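Local coordinates for protein heat-inducible transcription repressor HrcA (Thermotoga maritima, PDB 1STZ) that probably represses class I heat-shock operons such as groELS and grpE-dnaK-dnaJ by binding DNA, preventing their induction, at residues Asp158-Ser163 with Ile176-Arg181; Lys172-Lys177 with Glu221-Glu226. All blocks are in the same frame, centred on the assembly; numbering follows the deposited sequence.

Both contacts use strand 169-177 and share Ile176 and Lys177, and their centres lie about 11 Å apart. Contact 1 is partly buried: backbone hydrogen bonds tie this strand to strand 159-166, and the pairing runs out into exposed residues at the open end of the hairpin. Contact 2 is buried and relies on side chains, which set the end of helix 215-224 against the same hairpin, with apolar packing at one end and a lysine-glutamate pair at the other. Phe162 joins them, its CZ 3.7 Å from Ile224 CG1 and its ring also against Leu223. Both contacts reach the second subunit, so the shared strand serves the sheet, the helix and the subunit interface.

Contact 1: Asp158-Ser163 with Ile176-Arg181; sequences DYLIFS and IKTQER
Leu160 and Ile176 form the tight end of this contact. They are an antiparallel hydrogen-bonded pair, with Leu160 N bonded to Ile176 O at 2.9 Å and Ile176 N to Leu160 O at 2.7 Å. The first donor lies in the plane of its carbonyl; the second meets its acceptor nearly head-on. Their side chains lie side by side and point the same way. The CD1 end of Ile176 reaches past Leu160 CD2, at 4.1 Å, to press on Phe162 CB at 3.7 Å. Phe162 has its ring anti to the backbone nitrogen (chi1 164°), which leads the ring away from Ile176, so its CB supplies the touch; the ring itself packs on Ile220, Leu223 and Ile224 of helix 215-224. Leu160 also packs on Leu152 of strand 149-154 and on Trp184 of helix 184-195, on this buried apolar face.

One residue further out, Tyr159 and Lys177 make a non-hydrogen-bonded pair on the other face of the sheet. Here the link is through the backbone: Tyr159 CA lies 3.4 Å from Ile176 O in a CA-H...O contact, and the same oxygen sits at the edge of the tyrosine ring, near its plane. Both side chains are partly exposed and pack against a second subunit, Tyr159 on its Ala114 and Lys177 on its Leu113. The pairing ends at Thr178 N, which gives a straight bond (170° at the hydrogen) to Asp158 O from 43° above the carbonyl plane. Asp158 is exposed. Beyond Lys177 the chain leaves the strand; Thr178 is its first loop residue, and Gln179 to Arg181 are exposed. A hydrogen-bonded pair followed by a non-hydrogen-bonded one is the register of an antiparallel beta hairpin, here strands 159-166 and 169-177 of a three-stranded sheet.

Contact 2: Lys172-Lys177 with Glu221-Glu226; sequences KVTPIK and ESLIGE
Lys172 and Thr174 meet the C-terminal end of helix 215-224 in a helix-on-sheet packing, the helix lying against the face of the antiparallel sheet that carries Ile176 and Phe162. The lysine can be followed outward. From CB, CG lies beside the backbone nitrogen (chi1 -46°), and a bend at chi2 turns the chain toward the helix end. CD comes 3.6 Å from Glu226 OE2, while CE passes 3.4 Å from Ile224 O. At the tip, NZ forms a salt bridge with Glu226 OE2 at 3.4 Å, although the hydrogen bond within it is weak. The glutamate crosses the lysine at a slant, its chain extended beyond CG. Gly225 is the first residue to leave helical geometry, so Glu226 approaches from the turn after the helix. Lys172 NZ also lies 3.5 Å from Ile224 O at the helix end, where its charge would probably be favourable.

Further along the strand the contact is apolar. On the other side of the sheet, Val173 and Pro175 pack on Pro175 and Val173 of a second subunit. On the helix side, Leu223 spreads its two methyls over Thr174, with CD2 3.7 Å and CD1 3.9 Å from CG2, and CD1 also reaches Ile176 CD1. The threonine's methyl is thus given to the leucine, while Thr174 OG1 donates to Lys172 O at 2.8 Å, from well above the carbonyl plane.

Contact 1: Asp158-Ser163 with Ile176-Arg181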
loop_
_atom_site.group_PDB
_atom_site.type_symbol
_atom_site.label_atom_id
_atom_site.label_comp_id
_atom_site.label_asym_id
_atom_site.label_seq_id
_atom_site.Cartn_x
_atom_site.Cartn_y
_atom_site.Cartn_z
ATOM N N ASP A 158 -22.471 14.953 -24.590
ATOM C CA ASP A 158 -21.755 16.035 -23.913
ATOM C C ASP A 158 -20.245 15.868 -23.814
ATOM O O ASP A 158 -19.540 16.852 -23.633
ATOM C CB ASP A 158 -22.308 16.217 -22.498
ATOM C CG ASP A 158 -23.791 16.496 -22.485
ATOM O OD1 ASP A 158 -24.278 17.183 -23.410
ATOM O OD2 ASP A 158 -24.551 16.059 -21.598
ATOM N N TYR A 159 -19.744 14.640 -23.928
ATOM C CA TYR A 159 -18.342 14.370 -23.623
ATOM C C TYR A 159 -17.605 13.541 -24.673
ATOM O O TYR A 159 -18.155 12.641 -25.284
ATOM C CB TYR A 159 -18.240 13.686 -22.255
ATOM C CG TYR A 159 -18.840 14.490 -21.119
ATOM C CD1 TYR A 159 -20.009 14.077 -20.484
ATOM C CD2 TYR A 159 -18.243 15.666 -20.685
ATOM C CE1 TYR A 159 -20.561 14.815 -19.444
ATOM C CE2 TYR A 159 -18.791 16.410 -19.650
ATOM C CZ TYR A 159 -19.942 15.978 -19.032
ATOM O OH TYR A 159 -20.475 16.718 -18.007
ATOM N N LEU A 160 -16.331 13.855 -24.831
ATOM C CA LEU A 160 -15.431 13.188 -25.761
ATOM C C LEU A 160 -14.154 12.843 -25.019
ATOM O O LEU A 160 -13.690 13.643 -24.223
ATOM C CB LEU A 160 -15.093 14.160 -26.894
ATOM C CG LEU A 160 -14.525 13.636 -28.210
ATOM C CD1 LEU A 160 -14.927 14.557 -29.368
ATOM C CD2 LEU A 160 -13.024 13.509 -28.151
ATOM N N ILE A 161 -13.566 11.680 -25.275
ATOM C CA ILE A 161 -12.252 11.391 -24.726
ATOM C C ILE A 161 -11.192 11.317 -25.817
ATOM O O ILE A 161 -11.281 10.520 -26.742
ATOM C CB ILE A 161 -12.259 10.106 -23.850
ATOM C CG1 ILE A 161 -13.099 10.343 -22.592
ATOM C CG2 ILE A 161 -10.840 9.751 -23.441
ATOM C CD1 ILE A 161 -13.404 9.096 -21.798
ATOM N N PHE A 162 -10.193 12.187 -25.700
ATOM C CA PHE A 162 -9.061 12.217 -26.607
ATOM C C PHE A 162 -7.892 11.509 -25.949
ATOM O O PHE A 162 -7.726 11.578 -24.743
ATOM C CB PHE A 162 -8.684 13.669 -26.943
ATOM C CG PHE A 162 -7.312 13.821 -27.554
ATOM C CD1 PHE A 162 -7.115 13.641 -28.919
ATOM C CD2 PHE A 162 -6.221 14.161 -26.767
ATOM C CE1 PHE A 162 -5.848 13.792 -29.481
ATOM C CE2 PHE A 162 -4.973 14.301 -27.323
ATOM C CZ PHE A 162 -4.786 14.116 -28.684
ATOM N N SER A 163 -7.068 10.857 -26.756
ATOM C CA SER A 163 -5.787 10.325 -26.309
ATOM C C SER A 163 -4.931 9.927 -27.498
ATOM O O SER A 163 -5.389 9.914 -28.630
ATOM C CB SER A 163 -5.963 9.118 -25.382
ATOM O OG SER A 163 -6.800 8.143 -25.973
ATOM N N ILE A 176 -13.172 15.940 -22.913
ATOM C CA ILE A 176 -13.463 17.231 -23.538
ATOM C C ILE A 176 -14.970 17.461 -23.532
ATOM O O ILE A 176 -15.727 16.543 -23.817
ATOM C CB ILE A 176 -12.943 17.244 -24.996
ATOM C CG1 ILE A 176 -11.428 17.040 -25.034
ATOM C CG2 ILE A 176 -13.280 18.545 -25.684
ATOM C CD1 ILE A 176 -10.943 16.552 -26.383
ATOM N N LYS A 177 -15.403 18.676 -23.191
ATOM C CA LYS A 177 -16.797 19.098 -23.380
ATOM C C LYS A 177 -17.104 19.319 -24.852
ATOM O O LYS A 177 -16.314 19.908 -25.581
ATOM C CB LYS A 177 -17.075 20.427 -22.680
ATOM C CG LYS A 177 -17.045 20.399 -21.167
ATOM C CD LYS A 177 -17.823 21.585 -20.602
ATOM C CE LYS A 177 -17.875 21.548 -19.094
ATOM N NZ LYS A 177 -18.344 22.839 -18.529
ATOM N N THR A 178 -18.274 18.865 -25.275
ATOM C CA THR A 178 -18.821 19.240 -26.571
ATOM C C THR A 178 -20.303 19.580 -26.446
ATOM O O THR A 178 -21.129 18.692 -26.233
ATOM C CB THR A 178 -18.632 18.115 -27.591
ATOM O OG1 THR A 178 -17.262 17.714 -27.646
ATOM C CG2 THR A 178 -18.923 18.617 -28.985
ATOM N N GLN A 179 -20.640 20.860 -26.589
ATOM C CA GLN A 179 -22.048 21.297 -26.605
ATOM C C GLN A 179 -22.689 21.238 -27.996
ATOM O O GLN A 179 -23.916 21.376 -28.118
ATOM C CB GLN A 179 -22.190 22.717 -26.037
ATOM C CG GLN A 179 -21.556 22.928 -24.643
ATOM C CD GLN A 179 -22.246 22.143 -23.525
ATOM O OE1 GLN A 179 -21.580 21.444 -22.756
ATOM N NE2 GLN A 179 -23.568 22.279 -23.418
ATOM N N GLU A 180 -21.874 21.053 -29.040
ATOM C CA GLU A 180 -22.395 20.847 -30.404
ATOM C C GLU A 180 -21.668 19.704 -31.130
ATOM O O GLU A 180 -20.441 19.699 -31.229
ATOM C CB GLU A 180 -22.299 22.139 -31.230
ATOM C CG GLU A 180 -23.283 23.237 -30.831
ATOM C CD GLU A 180 -24.700 22.993 -31.327
ATOM O OE1 GLU A 180 -25.152 23.721 -32.240
ATOM O OE2 GLU A 180 -25.376 22.082 -30.801
ATOM N N ARG A 181 -22.444 18.750 -31.641
ATOM C CA ARG A 181 -21.911 17.553 -32.297
ATOM C C ARG A 181 -21.272 17.844 -33.662
ATOM O O ARG A 181 -21.927 18.379 -34.565
ATOM C CB ARG A 181 -23.026 16.502 -32.478
ATOM C CG ARG A 181 -22.508 15.074 -32.681
ATOM C CD ARG A 181 -23.593 14.029 -33.027
ATOM N NE ARG A 181 -24.251 13.444 -31.848
ATOM C CZ ARG A 181 -23.665 12.643 -30.945
ATOM N NH1 ARG A 181 -22.379 12.294 -31.047
ATOM N NH2 ARG A 181 -24.379 12.189 -29.916
#

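Contact 2: Lys172-Lys177 with Glu221-Glu226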
loop_
_atom_site.group_PDB
_atom_site.type_symbol
_atom_site.label_atom_id
_atom_site.label_comp_id
_atom_site.label_asym_id
_atom_site.label_seq_id
_atom_site.Cartn_x
_atom_site.Cartn_y
_atom_site.Cartn_z
ATOM N N LYS A 172 -1.742 11.466 -22.795
ATOM C CA LYS A 172 -2.500 12.686 -23.029
ATOM C C LYS A 172 -3.983 12.499 -22.901
ATOM O O LYS A 172 -4.736 13.228 -23.516
ATOM C CB LYS A 172 -2.204 13.265 -24.405
ATOM C CG LYS A 172 -0.753 13.325 -24.754
ATOM C CD LYS A 172 -0.031 14.232 -23.837
ATOM C CE LYS A 172 1.294 14.609 -24.418
ATOM N NZ LYS A 172 2.045 15.439 -23.436
ATOM N N VAL A 173 -4.405 11.567 -22.058
ATOM C CA VAL A 173 -5.816 11.269 -21.917
ATOM C C VAL A 173 -6.558 12.487 -21.370
ATOM O O VAL A 173 -6.243 12.998 -20.297
ATOM C CB VAL A 173 -6.075 10.022 -21.042
ATOM C CG1 VAL A 173 -7.503 9.561 -21.205
ATOM C CG2 VAL A 173 -5.167 8.901 -21.450
ATOM N N THR A 174 -7.564 12.937 -22.108
ATOM C CA THR A 174 -8.193 14.219 -21.836
ATOM C C THR A 174 -9.653 14.187 -22.216
ATOM O O THR A 174 -9.972 14.160 -23.389
ATOM C CB THR A 174 -7.508 15.326 -22.651
ATOM O OG1 THR A 174 -6.109 15.377 -22.350
ATOM C CG2 THR A 174 -8.042 16.702 -22.236
ATOM N N PRO A 175 -10.549 14.178 -21.239
ATOM C CA PRO A 175 -11.974 14.339 -21.519
ATOM C C PRO A 175 -12.254 15.769 -21.974
ATOM O O PRO A 175 -11.637 16.684 -21.463
ATOM C CB PRO A 175 -12.631 14.060 -20.166
ATOM C CG PRO A 175 -11.609 13.430 -19.370
ATOM C CD PRO A 175 -10.294 13.987 -19.805
ATOM N N ILE A 176 -13.172 15.940 -22.913
ATOM C CA ILE A 176 -13.463 17.231 -23.538
ATOM C C ILE A 176 -14.970 17.461 -23.532
ATOM O O ILE A 176 -15.727 16.543 -23.817
ATOM C CB ILE A 176 -12.943 17.244 -24.996
ATOM C CG1 ILE A 176 -11.428 17.040 -25.034
ATOM C CG2 ILE A 176 -13.280 18.545 -25.684
ATOM C CD1 ILE A 176 -10.943 16.552 -26.383
ATOM N N LYS A 177 -15.403 18.676 -23.191
ATOM C CA LYS A 177 -16.797 19.098 -23.380
ATOM C C LYS A 177 -17.104 19.319 -24.852
ATOM O O LYS A 177 -16.314 19.908 -25.581
ATOM C CB LYS A 177 -17.075 20.427 -22.680
ATOM C CG LYS A 177 -17.045 20.399 -21.167
ATOM C CD LYS A 177 -17.823 21.585 -20.602
ATOM C CE LYS A 177 -17.875 21.548 -19.094
ATOM N NZ LYS A 177 -18.344 22.839 -18.529
ATOM N N GLU A 221 -3.795 20.339 -30.743
ATOM C CA GLU A 221 -2.383 20.749 -30.749
ATOM C C GLU A 221 -1.936 21.215 -29.367
ATOM O O GLU A 221 -0.802 20.952 -28.968
ATOM C CB GLU A 221 -2.113 21.851 -31.792
ATOM C CG GLU A 221 -0.810 22.621 -31.560
ATOM C CD GLU A 221 -0.251 23.295 -32.802
ATOM O OE1 GLU A 221 -1.031 23.869 -33.598
ATOM O OE2 GLU A 221 0.994 23.266 -32.965
ATOM N N SER A 222 -2.805 21.912 -28.637
ATOM C CA SER A 222 -2.463 22.347 -27.274
ATOM C C SER A 222 -2.462 21.198 -26.260
ATOM O O SER A 222 -1.710 21.244 -25.282
ATOM C CB SER A 222 -3.389 23.475 -26.804
ATOM O OG SER A 222 -4.731 23.036 -26.666
ATOM N N LEU A 223 -3.282 20.167 -26.489
ATOM C CA LEU A 223 -3.326 19.012 -25.586
ATOM C C LEU A 223 -2.089 18.132 -25.742
ATOM O O LEU A 223 -1.514 17.699 -24.754
ATOM C CB LEU A 223 -4.588 18.169 -25.801
ATOM C CG LEU A 223 -5.911 18.849 -25.438
ATOM C CD1 LEU A 223 -7.075 17.943 -25.814
ATOM C CD2 LEU A 223 -5.944 19.218 -23.946
ATOM N N ILE A 224 -1.694 17.873 -26.983
ATOM C CA ILE A 224 -0.478 17.118 -27.275
ATOM C C ILE A 224 0.739 17.938 -26.876
ATOM O O ILE A 224 1.665 17.433 -26.228
ATOM C CB ILE A 224 -0.401 16.760 -28.773
ATOM C CG1 ILE A 224 -1.501 15.763 -29.128
ATOM C CG2 ILE A 224 0.975 16.172 -29.117
ATOM C CD1 ILE A 224 -1.804 15.679 -30.577
ATOM N N GLY A 225 0.720 19.210 -27.267
ATOM C CA GLY A 225 1.792 20.137 -26.962
ATOM C C GLY A 225 1.648 20.793 -25.599
ATOM O O GLY A 225 2.198 21.870 -25.382
ATOM N N GLU A 226 0.920 20.152 -24.679
ATOM C CA GLU A 226 0.773 20.662 -23.318
ATOM C C GLU A 226 2.170 20.815 -22.724
ATOM O O GLU A 226 3.012 19.933 -22.889
ATOM C CB GLU A 226 -0.101 19.722 -22.457
ATOM C CG GLU A 226 0.510 18.346 -22.145
ATOM C CD GLU A 226 -0.491 17.320 -21.585
ATOM O OE1 GLU A 226 -1.722 17.491 -21.787
ATOM O OE2 GLU A 226 -0.052 16.314 -20.956
#